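Alpha-pyrone synthesis polyketide synthase-like Pks18 (Mycobacterium tuberculosis, PDB 1TED) probably extends medium- and long-chain aliphatic acyl-CoA starters with malonyl-CoA to make tri- and tetraketide alpha-pyrones, working as a homodimeric type III polyketide synthase. Local coordinates at residues 281-293 / 317-329. Numbering follows the deposited sequence.
Sequences LPGYIFSGVAPVV and PKIIEQSVRSLGI
Ser-326 fits as a knob into a hole formed by Ile-285, Phe-286, Val-289 and Ala-290, an instructive case of a small polar residue letting two helices pack closely. Helices 281-293 and 317-327 run in broadly the same direction, axes 7.7 Å apart, crossing at -41°. With OG anti to the backbone N (chi1 -172°), Ser-326 extends into the facing helix. Its OG accepts a nearly straight bond from Ala-290 N at 2.8 Å. OG is also assigned as donor to Phe-286 O, but the modelled 2.4 Å is too short to trust in detail. The hydroxyl thus sits between that carbonyl and the Ala-290 amide, one residue before the kink at Pro-291.

The tight side faces the central sheet of this thiolase fold. There CD2 of Leu-327 meets CG1 of Val-289 and CG1 of Val-293, each at 3.8 Å, while CD1 of Ile-285 rests against CG2 of Ile-319. Phe-375 and Phe-377 of strand 370-378 back this layer, and Ile-319 lies near Cys-175, the probable nucleophile.

Toward solvent the contact turns polar and more exposed but stays close: the Arg-325 guanidinium lies nearly parallel to the Phe-286 ring (planes 7° apart). NE and NH2 of Arg-325 both grip OE1 of Gln-322, limiting its rotation. The inner side thus depends on apolar contact and a serine binding an opened turn, while cation-pi stacking probably stabilises an already held guanidinium at a partly exposed edge.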
# COMPACT_ATOMS: atom_id res chain seq x y z
N LEU A 281 5.46 -21.22 12.43
CA LEU A 281 4.58 -20.07 12.68
C LEU A 281 3.91 -20.09 14.05
O LEU A 281 3.98 -19.11 14.79
CB LEU A 281 3.47 -19.96 11.62
CG LEU A 281 2.97 -18.56 11.21
CD1 LEU A 281 1.55 -18.66 10.67
CD2 LEU A 281 3.01 -17.59 12.37
N PRO A 282 3.25 -21.21 14.40
CA PRO A 282 2.60 -21.24 15.72
C PRO A 282 3.58 -21.02 16.87
O PRO A 282 3.21 -20.46 17.90
CB PRO A 282 1.92 -22.62 15.75
CG PRO A 282 2.67 -23.42 14.72
CD PRO A 282 2.97 -22.43 13.63
N GLY A 283 4.82 -21.43 16.69
CA GLY A 283 5.82 -21.21 17.72
C GLY A 283 6.20 -19.73 17.79
O GLY A 283 6.54 -19.23 18.85
N TYR A 284 6.14 -19.04 16.65
CA TYR A 284 6.47 -17.61 16.63
C TYR A 284 5.35 -16.83 17.30
O TYR A 284 5.59 -15.83 17.99
CB TYR A 284 6.63 -17.09 15.19
CG TYR A 284 7.72 -17.76 14.38
CD1 TYR A 284 8.91 -18.18 14.97
CD2 TYR A 284 7.58 -17.92 13.00
CE1 TYR A 284 9.94 -18.73 14.21
CE2 TYR A 284 8.61 -18.45 12.23
CZ TYR A 284 9.79 -18.86 12.84
OH TYR A 284 10.81 -19.36 12.07
N ILE A 285 4.12 -17.28 17.07
CA ILE A 285 2.95 -16.66 17.65
C ILE A 285 2.96 -16.80 19.17
O ILE A 285 2.80 -15.81 19.88
CB ILE A 285 1.66 -17.31 17.10
CG1 ILE A 285 1.52 -16.98 15.61
CG2 ILE A 285 0.45 -16.82 17.89
CD1 ILE A 285 0.40 -17.72 14.92
N PHE A 286 3.16 -18.02 19.66
CA PHE A 286 3.17 -18.26 21.09
C PHE A 286 4.18 -17.43 21.87
O PHE A 286 3.85 -16.86 22.90
CB PHE A 286 3.46 -19.72 21.39
CG PHE A 286 3.76 -19.98 22.84
CD1 PHE A 286 2.75 -19.91 23.80
CD2 PHE A 286 5.07 -20.25 23.25
CE1 PHE A 286 3.02 -20.10 25.16
CE2 PHE A 286 5.36 -20.45 24.61
CZ PHE A 286 4.34 -20.38 25.57
N SER A 287 5.40 -17.37 21.38
CA SER A 287 6.43 -16.63 22.09
C SER A 287 6.47 -15.15 21.73
O SER A 287 7.16 -14.36 22.38
CB SER A 287 7.80 -17.27 21.85
OG SER A 287 8.15 -17.23 20.49
N GLY A 288 5.70 -14.76 20.71
CA GLY A 288 5.68 -13.37 20.31
C GLY A 288 4.53 -12.57 20.88
O GLY A 288 4.69 -11.38 21.17
N VAL A 289 3.37 -13.20 21.05
CA VAL A 289 2.19 -12.50 21.55
C VAL A 289 2.33 -11.93 22.97
O VAL A 289 2.34 -10.71 23.15
CB VAL A 289 0.94 -13.40 21.45
CG1 VAL A 289 -0.28 -12.70 22.02
CG2 VAL A 289 0.69 -13.76 20.00
N ALA A 290 2.43 -12.79 23.97
CA ALA A 290 2.55 -12.33 25.36
C ALA A 290 3.45 -11.11 25.62
O ALA A 290 3.01 -10.12 26.19
CB ALA A 290 2.98 -13.49 26.25
N PRO A 291 4.73 -11.16 25.21
CA PRO A 291 5.58 -10.00 25.46
C PRO A 291 5.12 -8.67 24.86
O PRO A 291 5.18 -7.63 25.52
CB PRO A 291 6.95 -10.46 24.95
CG PRO A 291 6.62 -11.48 23.93
CD PRO A 291 5.47 -12.23 24.53
N VAL A 292 4.64 -8.69 23.61
CA VAL A 292 4.16 -7.46 22.98
C VAL A 292 2.87 -6.95 23.64
O VAL A 292 2.75 -5.77 23.97
CB VAL A 292 3.88 -7.66 21.49
CG1 VAL A 292 3.76 -6.32 20.81
CG2 VAL A 292 4.97 -8.48 20.86
N VAL A 293 1.90 -7.85 23.83
CA VAL A 293 0.64 -7.47 24.44
C VAL A 293 0.83 -6.96 25.86
O VAL A 293 0.19 -6.00 26.28
CB VAL A 293 -0.35 -8.66 24.46
CG1 VAL A 293 -1.53 -8.36 25.38
CG2 VAL A 293 -0.84 -8.92 23.04
N PRO A 317 -7.13 -22.71 13.36
CA PRO A 317 -7.01 -23.29 14.71
C PRO A 317 -5.67 -23.08 15.42
O PRO A 317 -5.65 -22.66 16.57
CB PRO A 317 -7.36 -24.77 14.48
CG PRO A 317 -7.03 -24.98 13.01
CD PRO A 317 -7.56 -23.72 12.39
N LYS A 318 -4.55 -23.35 14.74
CA LYS A 318 -3.23 -23.19 15.36
C LYS A 318 -2.88 -21.75 15.75
O LYS A 318 -2.14 -21.53 16.71
CB LYS A 318 -2.13 -23.73 14.45
CG LYS A 318 -2.22 -25.22 14.18
CD LYS A 318 -1.07 -25.69 13.30
CE LYS A 318 -1.27 -27.14 12.88
NZ LYS A 318 -0.19 -27.63 12.00
N ILE A 319 -3.40 -20.78 15.01
CA ILE A 319 -3.13 -19.37 15.29
C ILE A 319 -3.88 -18.88 16.52
O ILE A 319 -3.32 -18.18 17.37
CB ILE A 319 -3.50 -18.50 14.08
CG1 ILE A 319 -2.70 -18.97 12.86
CG2 ILE A 319 -3.26 -17.03 14.38
CD1 ILE A 319 -2.97 -18.17 11.62
N ILE A 320 -5.16 -19.24 16.62
CA ILE A 320 -5.98 -18.85 17.77
C ILE A 320 -5.42 -19.57 19.00
O ILE A 320 -5.18 -18.97 20.04
CB ILE A 320 -7.47 -19.26 17.55
CG1 ILE A 320 -8.02 -18.53 16.31
CG2 ILE A 320 -8.32 -18.90 18.77
CD1 ILE A 320 -9.48 -18.82 16.00
N GLU A 321 -5.21 -20.87 18.83
CA GLU A 321 -4.66 -21.78 19.84
C GLU A 321 -3.46 -21.22 20.59
O GLU A 321 -3.48 -21.08 21.82
CB GLU A 321 -4.23 -23.04 19.10
CG GLU A 321 -4.16 -24.31 19.86
CD GLU A 321 -4.11 -25.48 18.92
OE1 GLU A 321 -3.20 -25.52 18.07
OE2 GLU A 321 -5.00 -26.35 19.01
N GLN A 322 -2.40 -20.90 19.84
CA GLN A 322 -1.17 -20.37 20.42
C GLN A 322 -1.30 -18.95 20.94
O GLN A 322 -0.60 -18.58 21.89
CB GLN A 322 -0.03 -20.46 19.40
CG GLN A 322 0.35 -21.89 19.02
CD GLN A 322 0.61 -22.78 20.24
OE1 GLN A 322 1.22 -22.34 21.22
NE2 GLN A 322 0.17 -24.03 20.18
N SER A 323 -2.18 -18.16 20.35
CA SER A 323 -2.38 -16.79 20.81
C SER A 323 -2.95 -16.85 22.22
O SER A 323 -2.51 -16.11 23.11
CB SER A 323 -3.33 -16.01 19.89
OG SER A 323 -2.72 -15.72 18.65
N VAL A 324 -3.91 -17.73 22.43
CA VAL A 324 -4.53 -17.88 23.75
C VAL A 324 -3.56 -18.45 24.80
O VAL A 324 -3.55 -18.00 25.95
CB VAL A 324 -5.80 -18.77 23.66
CG1 VAL A 324 -6.28 -19.14 25.06
CG2 VAL A 324 -6.91 -18.02 22.93
N ARG A 325 -2.75 -19.43 24.40
CA ARG A 325 -1.80 -20.01 25.34
C ARG A 325 -0.77 -18.96 25.74
O ARG A 325 -0.45 -18.79 26.93
CB ARG A 325 -1.11 -21.24 24.74
CG ARG A 325 -0.25 -22.00 25.74
CD ARG A 325 0.19 -23.35 25.21
NE ARG A 325 1.05 -23.22 24.04
CZ ARG A 325 2.38 -23.31 24.07
NH1 ARG A 325 3.00 -23.53 25.23
NH2 ARG A 325 3.08 -23.18 22.95
N SER A 326 -0.26 -18.24 24.74
CA SER A 326 0.73 -17.20 24.95
C SER A 326 0.25 -16.22 26.03
O SER A 326 1.02 -15.82 26.90
CB SER A 326 0.99 -16.45 23.63
OG SER A 326 2.08 -15.54 23.73
N LEU A 327 -1.02 -15.85 25.95
CA LEU A 327 -1.61 -14.92 26.91
C LEU A 327 -1.98 -15.56 28.25
O LEU A 327 -2.19 -14.86 29.23
CB LEU A 327 -2.86 -14.28 26.31
CG LEU A 327 -2.69 -13.44 25.04
CD1 LEU A 327 -4.06 -13.21 24.40
CD2 LEU A 327 -2.01 -12.13 25.39
N GLY A 328 -2.06 -16.89 28.28
CA GLY A 328 -2.43 -17.57 29.51
C GLY A 328 -3.87 -17.26 29.91
O GLY A 328 -4.21 -17.15 31.09
N ILE A 329 -4.74 -17.12 28.91
CA ILE A 329 -6.13 -16.81 29.15
C ILE A 329 -7.09 -17.98 28.87
O ILE A 329 -6.74 -18.95 28.21
CB ILE A 329 -6.53 -15.57 28.30
CG1 ILE A 329 -5.90 -14.33 28.93
CG2 ILE A 329 -8.03 -15.43 28.20
CD1 ILE A 329 -6.48 -13.05 28.46